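Local coordinates for putative oxidoreductase molybdopterin-binding subunit (Sulfolobus tokodaii, PDB 4ZOH), which probably serves as the molybdenum-cofactor subunit of an oxidoreductase of the xanthine dehydrogenase and aldehyde oxidase family, binding pterin cytosine dinucleotide, at residues A147-I161 / H254-K268. Sequence-based numbering, arbitrary orientation.
Sequences ADLTISDTLINQRVI and HGRDKKLKFEVAVKK
The H254 ring carries I161 CG1 over one face, a CH-pi contact 4.0 Å from the ring centroid, and R159 NE at its edge. The F262 ring has the backbone N of D153 over one face. N157 OD1, which accepts from Q617 NE2, lies at the edge of the R256 guanidinium, near its plane; the main polar partner of R256 is R332. Strands 149-161 and 254-266 form a long antiparallel ladder at one side of a five-stranded mixed sheet in the molybdopterin-binding region.

One bulge ends the ladder and another breaks it: D148 and L149 both face V266, a classic beta bulge; D257 and K258 both face N157, a G1 beta bulge.

With CG anti to the backbone N (chi1 -160°), R159 reaches both H254 and D257. NE donates to H254 ND1 at 3.0 Å, within 6° of the ring plane. NH2 makes a salt bridge to D257 OD2 at 2.8 Å, meeting its anti lone pair, with the oxygen tilted 25° from the guanidinium plane. H254 NE2 is hydrogen-bonded to the backbone O of F249. A leucine in place of R159 would probably leave the D257 carboxylate without its charged mate and H254 ND1 without this donor.

On the side away from R159, the R256 side chain lies about 8 Å from the bound molybdenum. Water 3 accepts from R159 N at 2.8 Å and donates to D257 OD1.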
loop_
_atom_site.group_PDB
_atom_site.type_symbol
_atom_site.label_atom_id
_atom_site.label_comp_id
_atom_site.label_asym_id
_atom_site.label_seq_id
_atom_site.Cartn_x
_atom_site.Cartn_y
_atom_site.Cartn_z
ATOM N N ALA A 147 10.838 -8.329 66.835
ATOM C CA ALA A 147 9.424 -8.185 66.496
ATOM C C ALA A 147 8.597 -8.558 67.675
ATOM O O ALA A 147 8.939 -9.514 68.362
ATOM C CB ALA A 147 9.048 -9.098 65.354
ATOM N N ASP A 148 7.466 -7.873 67.874
ATOM C CA ASP A 148 6.551 -8.256 68.960
ATOM C C ASP A 148 5.631 -9.361 68.499
ATOM O O ASP A 148 5.078 -10.121 69.299
ATOM C CB ASP A 148 5.788 -7.020 69.540
ATOM C CG ASP A 148 6.754 -5.919 70.004
ATOM O OD1 ASP A 148 7.794 -6.264 70.630
ATOM O OD2 ASP A 148 6.508 -4.720 69.734
ATOM N N LEU A 149 5.516 -9.475 67.175
ATOM C CA LEU A 149 4.468 -10.229 66.527
ATOM C C LEU A 149 4.874 -10.515 65.073
ATOM O O LEU A 149 5.568 -9.694 64.413
ATOM C CB LEU A 149 3.191 -9.336 66.504
ATOM C CG LEU A 149 1.879 -10.059 66.203
ATOM C CD1 LEU A 149 1.961 -11.497 66.711
ATOM C CD2 LEU A 149 0.708 -9.338 66.844
ATOM N N THR A 150 4.388 -11.640 64.565
ATOM C CA THR A 150 4.478 -11.909 63.151
ATOM C C THR A 150 3.157 -12.366 62.611
ATOM O O THR A 150 2.396 -13.092 63.282
ATOM C CB THR A 150 5.605 -12.940 62.764
ATOM O OG1 THR A 150 5.229 -14.255 63.189
ATOM C CG2 THR A 150 6.867 -12.538 63.362
ATOM N N ILE A 151 2.923 -11.975 61.356
ATOM C CA ILE A 151 1.675 -12.287 60.651
ATOM C C ILE A 151 2.006 -13.050 59.381
ATOM O O ILE A 151 2.898 -12.654 58.670
ATOM C CB ILE A 151 0.883 -10.965 60.242
ATOM C CG1 ILE A 151 0.759 -9.931 61.407
ATOM C CG2 ILE A 151 -0.487 -11.278 59.597
ATOM C CD1 ILE A 151 -0.222 -10.321 62.464
ATOM N N SER A 152 1.211 -14.070 59.052
ATOM C CA SER A 152 1.474 -14.888 57.852
ATOM C C SER A 152 0.244 -15.068 57.042
ATOM O O SER A 152 -0.810 -15.231 57.602
ATOM C CB SER A 152 1.969 -16.285 58.256
ATOM O OG SER A 152 3.247 -16.101 58.765
ATOM N N ASP A 153 0.394 -15.075 55.718
ATOM C CA ASP A 153 -0.678 -15.513 54.820
ATOM C C ASP A 153 -0.108 -15.729 53.392
ATOM O O ASP A 153 1.071 -15.544 53.148
ATOM C CB ASP A 153 -1.824 -14.453 54.790
ATOM C CG ASP A 153 -3.164 -15.069 54.625
ATOM O OD1 ASP A 153 -4.127 -14.537 55.209
ATOM O OD2 ASP A 153 -3.278 -16.122 53.965
ATOM N N THR A 154 -0.966 -16.171 52.487
ATOM C CA THR A 154 -0.602 -16.307 51.085
ATOM C C THR A 154 -1.469 -15.344 50.232
ATOM O O THR A 154 -2.683 -15.437 50.256
ATOM C CB THR A 154 -0.744 -17.789 50.682
ATOM O OG1 THR A 154 0.304 -18.509 51.362
ATOM C CG2 THR A 154 -0.633 -17.991 49.175
ATOM N N LEU A 155 -0.821 -14.429 49.525
ATOM C CA LEU A 155 -1.519 -13.466 48.659
ATOM C C LEU A 155 -1.332 -13.867 47.219
ATOM O O LEU A 155 -0.223 -14.169 46.814
ATOM C CB LEU A 155 -0.948 -12.057 48.860
ATOM C CG LEU A 155 -0.878 -11.473 50.258
ATOM C CD1 LEU A 155 -0.237 -10.093 50.220
ATOM C CD2 LEU A 155 -2.276 -11.503 50.875
ATOM N N ILE A 156 -2.418 -13.838 46.458
ATOM C CA ILE A 156 -2.415 -14.105 45.082
ATOM C C ILE A 156 -2.644 -12.821 44.241
ATOM O O ILE A 156 -3.550 -11.997 44.529
ATOM C CB ILE A 156 -3.492 -15.112 44.757
ATOM C CG1 ILE A 156 -3.247 -16.384 45.582
ATOM C CG2 ILE A 156 -3.573 -15.306 43.227
ATOM C CD1 ILE A 156 -4.051 -17.593 45.137
ATOM N N ASN A 157 -1.837 -12.698 43.181
ATOM C CA ASN A 157 -2.002 -11.715 42.147
ATOM C C ASN A 157 -2.260 -12.517 40.911
ATOM O O ASN A 157 -1.340 -13.140 40.351
ATOM C CB ASN A 157 -0.746 -10.834 42.132
ATOM C CG ASN A 157 -0.906 -9.570 41.265
ATOM O OD1 ASN A 157 -0.996 -9.672 40.022
ATOM N ND2 ASN A 157 -0.835 -8.355 41.908
ATOM N N GLN A 158 -3.520 -12.580 40.519
ATOM C CA GLN A 158 -3.956 -13.596 39.571
ATOM C C GLN A 158 -3.498 -13.291 38.142
ATOM O O GLN A 158 -3.098 -12.157 37.827
ATOM C CB GLN A 158 -5.483 -13.763 39.599
ATOM C CG GLN A 158 -6.344 -12.749 38.789
ATOM C CD GLN A 158 -6.392 -11.289 39.307
ATOM O OE1 GLN A 158 -5.493 -10.781 39.970
ATOM N NE2 GLN A 158 -7.466 -10.589 38.929
ATOM N N ARG A 159 -3.571 -14.292 37.266
ATOM C CA ARG A 159 -3.281 -14.066 35.832
ATOM C C ARG A 159 -4.334 -13.101 35.181
ATOM O O ARG A 159 -5.508 -13.283 35.368
ATOM C CB ARG A 159 -3.391 -15.384 35.141
ATOM C CG ARG A 159 -2.678 -15.429 33.811
ATOM C CD ARG A 159 -2.598 -16.918 33.379
ATOM N NE ARG A 159 -1.663 -17.121 32.279
ATOM C CZ ARG A 159 -0.350 -17.120 32.397
ATOM N NH1 ARG A 159 0.415 -17.264 31.302
ATOM N NH2 ARG A 159 0.227 -16.942 33.577
ATOM N N VAL A 160 -3.895 -12.166 34.365
ATOM C CA VAL A 160 -4.869 -11.371 33.574
ATOM C C VAL A 160 -4.423 -11.379 32.100
ATOM O O VAL A 160 -3.337 -11.877 31.802
ATOM C CB VAL A 160 -4.922 -9.896 34.088
ATOM C CG1 VAL A 160 -5.505 -9.824 35.528
ATOM C CG2 VAL A 160 -3.534 -9.292 34.021
ATOM N N ILE A 161 -5.240 -10.791 31.204
ATOM C CA ILE A 161 -4.921 -10.745 29.802
ATOM C C ILE A 161 -5.018 -9.302 29.280
ATOM O O ILE A 161 -6.066 -8.665 29.430
ATOM C CB ILE A 161 -5.882 -11.657 29.043
ATOM C CG1 ILE A 161 -5.748 -13.108 29.584
ATOM C CG2 ILE A 161 -5.580 -11.630 27.528
ATOM C CD1 ILE A 161 -6.918 -14.012 29.145
ATOM N N HIS A 254 -1.202 -12.685 28.245
ATOM C CA HIS A 254 -1.278 -13.153 29.662
ATOM C C HIS A 254 -0.186 -12.560 30.504
ATOM O O HIS A 254 0.957 -12.542 30.089
ATOM C CB HIS A 254 -1.198 -14.680 29.757
ATOM C CG HIS A 254 -2.311 -15.381 29.068
ATOM N ND1 HIS A 254 -2.878 -16.542 29.564
ATOM C CD2 HIS A 254 -2.988 -15.081 27.931
ATOM C CE1 HIS A 254 -3.858 -16.929 28.758
ATOM N NE2 HIS A 254 -3.954 -16.054 27.759
ATOM N N GLY A 255 -0.537 -12.009 31.673
ATOM C CA GLY A 255 0.486 -11.374 32.521
ATOM C C GLY A 255 0.166 -11.581 33.978
ATOM O O GLY A 255 -0.816 -12.253 34.296
ATOM N N ARG A 256 0.973 -10.988 34.865
ATOM C CA ARG A 256 0.774 -11.103 36.343
ATOM C C ARG A 256 1.038 -12.574 36.821
ATOM O O ARG A 256 2.137 -13.047 36.621
ATOM C CB ARG A 256 -0.610 -10.576 36.808
ATOM C CG ARG A 256 -0.819 -9.099 36.458
ATOM C CD ARG A 256 -0.023 -8.048 37.248
ATOM N NE ARG A 256 -0.653 -6.713 37.032
ATOM C CZ ARG A 256 -0.257 -5.794 36.134
ATOM N NH1 ARG A 256 0.847 -5.972 35.396
ATOM N NH2 ARG A 256 -0.902 -4.620 36.030
ATOM N N ASP A 257 0.076 -13.193 37.500
ATOM C CA ASP A 257 0.072 -14.598 37.875
ATOM C C ASP A 257 1.299 -14.897 38.790
ATOM O O ASP A 257 2.211 -15.642 38.382
ATOM C CB ASP A 257 0.054 -15.519 36.604
ATOM C CG ASP A 257 -0.514 -16.868 36.905
ATOM O OD1 ASP A 257 -0.822 -17.039 38.093
ATOM O OD2 ASP A 257 -0.720 -17.775 36.028
ATOM N N LYS A 258 1.342 -14.240 39.956
ATOM C CA LYS A 258 2.357 -14.433 41.009
ATOM C C LYS A 258 1.738 -14.584 42.403
ATOM O O LYS A 258 0.750 -13.933 42.714
ATOM C CB LYS A 258 3.398 -13.322 40.999
ATOM C CG LYS A 258 3.999 -13.102 39.643
ATOM C CD LYS A 258 4.940 -11.949 39.638
ATOM C CE LYS A 258 5.665 -11.951 38.299
ATOM N NZ LYS A 258 4.627 -11.719 37.217
ATOM N N LYS A 259 2.333 -15.446 43.222
ATOM C CA LYS A 259 1.868 -15.821 44.573
ATOM C C LYS A 259 2.948 -15.475 45.595
ATOM O O LYS A 259 4.138 -15.853 45.405
ATOM C CB LYS A 259 1.645 -17.343 44.610
ATOM C CG LYS A 259 0.731 -17.841 45.730
ATOM C CD LYS A 259 0.719 -19.360 45.862
ATOM C CE LYS A 259 -0.564 -19.893 45.328
ATOM N NZ LYS A 259 -0.691 -21.268 45.846
ATOM N N LEU A 260 2.579 -14.774 46.673
ATOM C CA LEU A 260 3.534 -14.559 47.789
ATOM C C LEU A 260 3.075 -15.253 49.068
ATOM O O LEU A 260 1.969 -14.954 49.573
ATOM C CB LEU A 260 3.797 -13.077 48.059
ATOM C CG LEU A 260 4.866 -12.822 49.092
ATOM C CD1 LEU A 260 6.244 -13.157 48.534
ATOM C CD2 LEU A 260 4.818 -11.345 49.476
ATOM N N LYS A 261 3.888 -16.229 49.536
ATOM C CA LYS A 261 3.773 -16.840 50.895
ATOM C C LYS A 261 4.627 -15.914 51.723
ATOM O O LYS A 261 5.850 -15.795 51.467
ATOM C CB LYS A 261 4.369 -18.252 50.962
ATOM C CG LYS A 261 4.045 -19.198 49.788
ATOM C CD LYS A 261 2.764 -20.016 49.991
ATOM C CE LYS A 261 2.612 -21.184 49.019
ATOM N NZ LYS A 261 3.569 -22.288 49.340
ATOM N N PHE A 262 4.007 -15.185 52.662
ATOM C CA PHE A 262 4.773 -14.119 53.374
ATOM C C PHE A 262 4.700 -14.315 54.884
ATOM O O PHE A 262 3.786 -14.941 55.392
ATOM C CB PHE A 262 4.332 -12.678 52.964
ATOM C CG PHE A 262 3.048 -12.212 53.632
ATOM C CD1 PHE A 262 3.063 -11.660 54.936
ATOM C CD2 PHE A 262 1.830 -12.365 52.994
ATOM C CE1 PHE A 262 1.880 -11.298 55.575
ATOM C CE2 PHE A 262 0.650 -11.970 53.605
ATOM C CZ PHE A 262 0.678 -11.421 54.895
ATOM N N GLU A 263 5.644 -13.730 55.601
ATOM C CA GLU A 263 5.486 -13.596 57.014
ATOM C C GLU A 263 6.047 -12.244 57.309
ATOM O O GLU A 263 7.140 -11.916 56.856
ATOM C CB GLU A 263 6.221 -14.734 57.777
ATOM C CG GLU A 263 6.697 -14.383 59.196
ATOM C CD GLU A 263 7.263 -15.575 59.984
ATOM O OE1 GLU A 263 6.924 -15.721 61.203
ATOM O OE2 GLU A 263 8.030 -16.378 59.393
ATOM N N VAL A 264 5.311 -11.437 58.090
ATOM C CA VAL A 264 5.829 -10.079 58.318
ATOM C C VAL A 264 6.125 -9.950 59.814
ATOM O O VAL A 264 5.367 -10.439 60.667
ATOM C CB VAL A 264 4.865 -8.961 57.723
ATOM C CG1 VAL A 264 3.474 -9.047 58.317
ATOM C CG2 VAL A 264 5.406 -7.563 57.873
ATOM N N ALA A 265 7.214 -9.249 60.084
ATOM C CA ALA A 265 7.624 -8.951 61.415
ATOM C C ALA A 265 7.355 -7.490 61.762
ATOM O O ALA A 265 7.923 -6.530 61.180
ATOM C CB ALA A 265 9.106 -9.282 61.599
ATOM N N VAL A 266 6.517 -7.334 62.783
ATOM C CA VAL A 266 6.136 -6.001 63.227
ATOM C C VAL A 266 6.334 -5.741 64.716
ATOM O O VAL A 266 6.218 -6.681 65.544
ATOM C CB VAL A 266 4.658 -5.719 62.868
ATOM C CG1 VAL A 266 4.451 -5.870 61.349
ATOM C CG2 VAL A 266 3.682 -6.600 63.675
ATOM N N LYS A 267 6.603 -4.469 65.035
ATOM C CA LYS A 267 6.282 -3.941 66.380
ATOM C C LYS A 267 4.806 -3.539 66.556
ATOM O O LYS A 267 4.108 -3.111 65.595
ATOM C CB LYS A 267 7.275 -2.873 66.788
ATOM C CG LYS A 267 8.403 -3.549 67.570
ATOM C CD LYS A 267 9.732 -2.790 67.536
ATOM C CE LYS A 267 10.632 -3.229 68.697
ATOM N NZ LYS A 267 11.641 -2.158 68.948
ATOM N N LYS A 268 4.309 -3.735 67.776
ATOM C CA LYS A 268 2.902 -3.417 68.127
ATOM C C LYS A 268 2.479 -1.965 67.799
ATOM O O LYS A 268 1.303 -1.712 67.589
ATOM C CB LYS A 268 2.626 -3.690 69.614
ATOM C CG LYS A 268 2.683 -5.143 70.012
ATOM C CD LYS A 268 1.301 -5.720 70.165
ATOM C CE LYS A 268 1.366 -6.752 71.267
ATOM N NZ LYS A 268 0.616 -7.942 70.804
HETATM O O HOH W 1 6.016 -17.886 58.390
HETATM O O HOH W 2 -0.941 -16.223 40.727
HETATM O O HOH W 3 -4.040 -16.828 38.265
#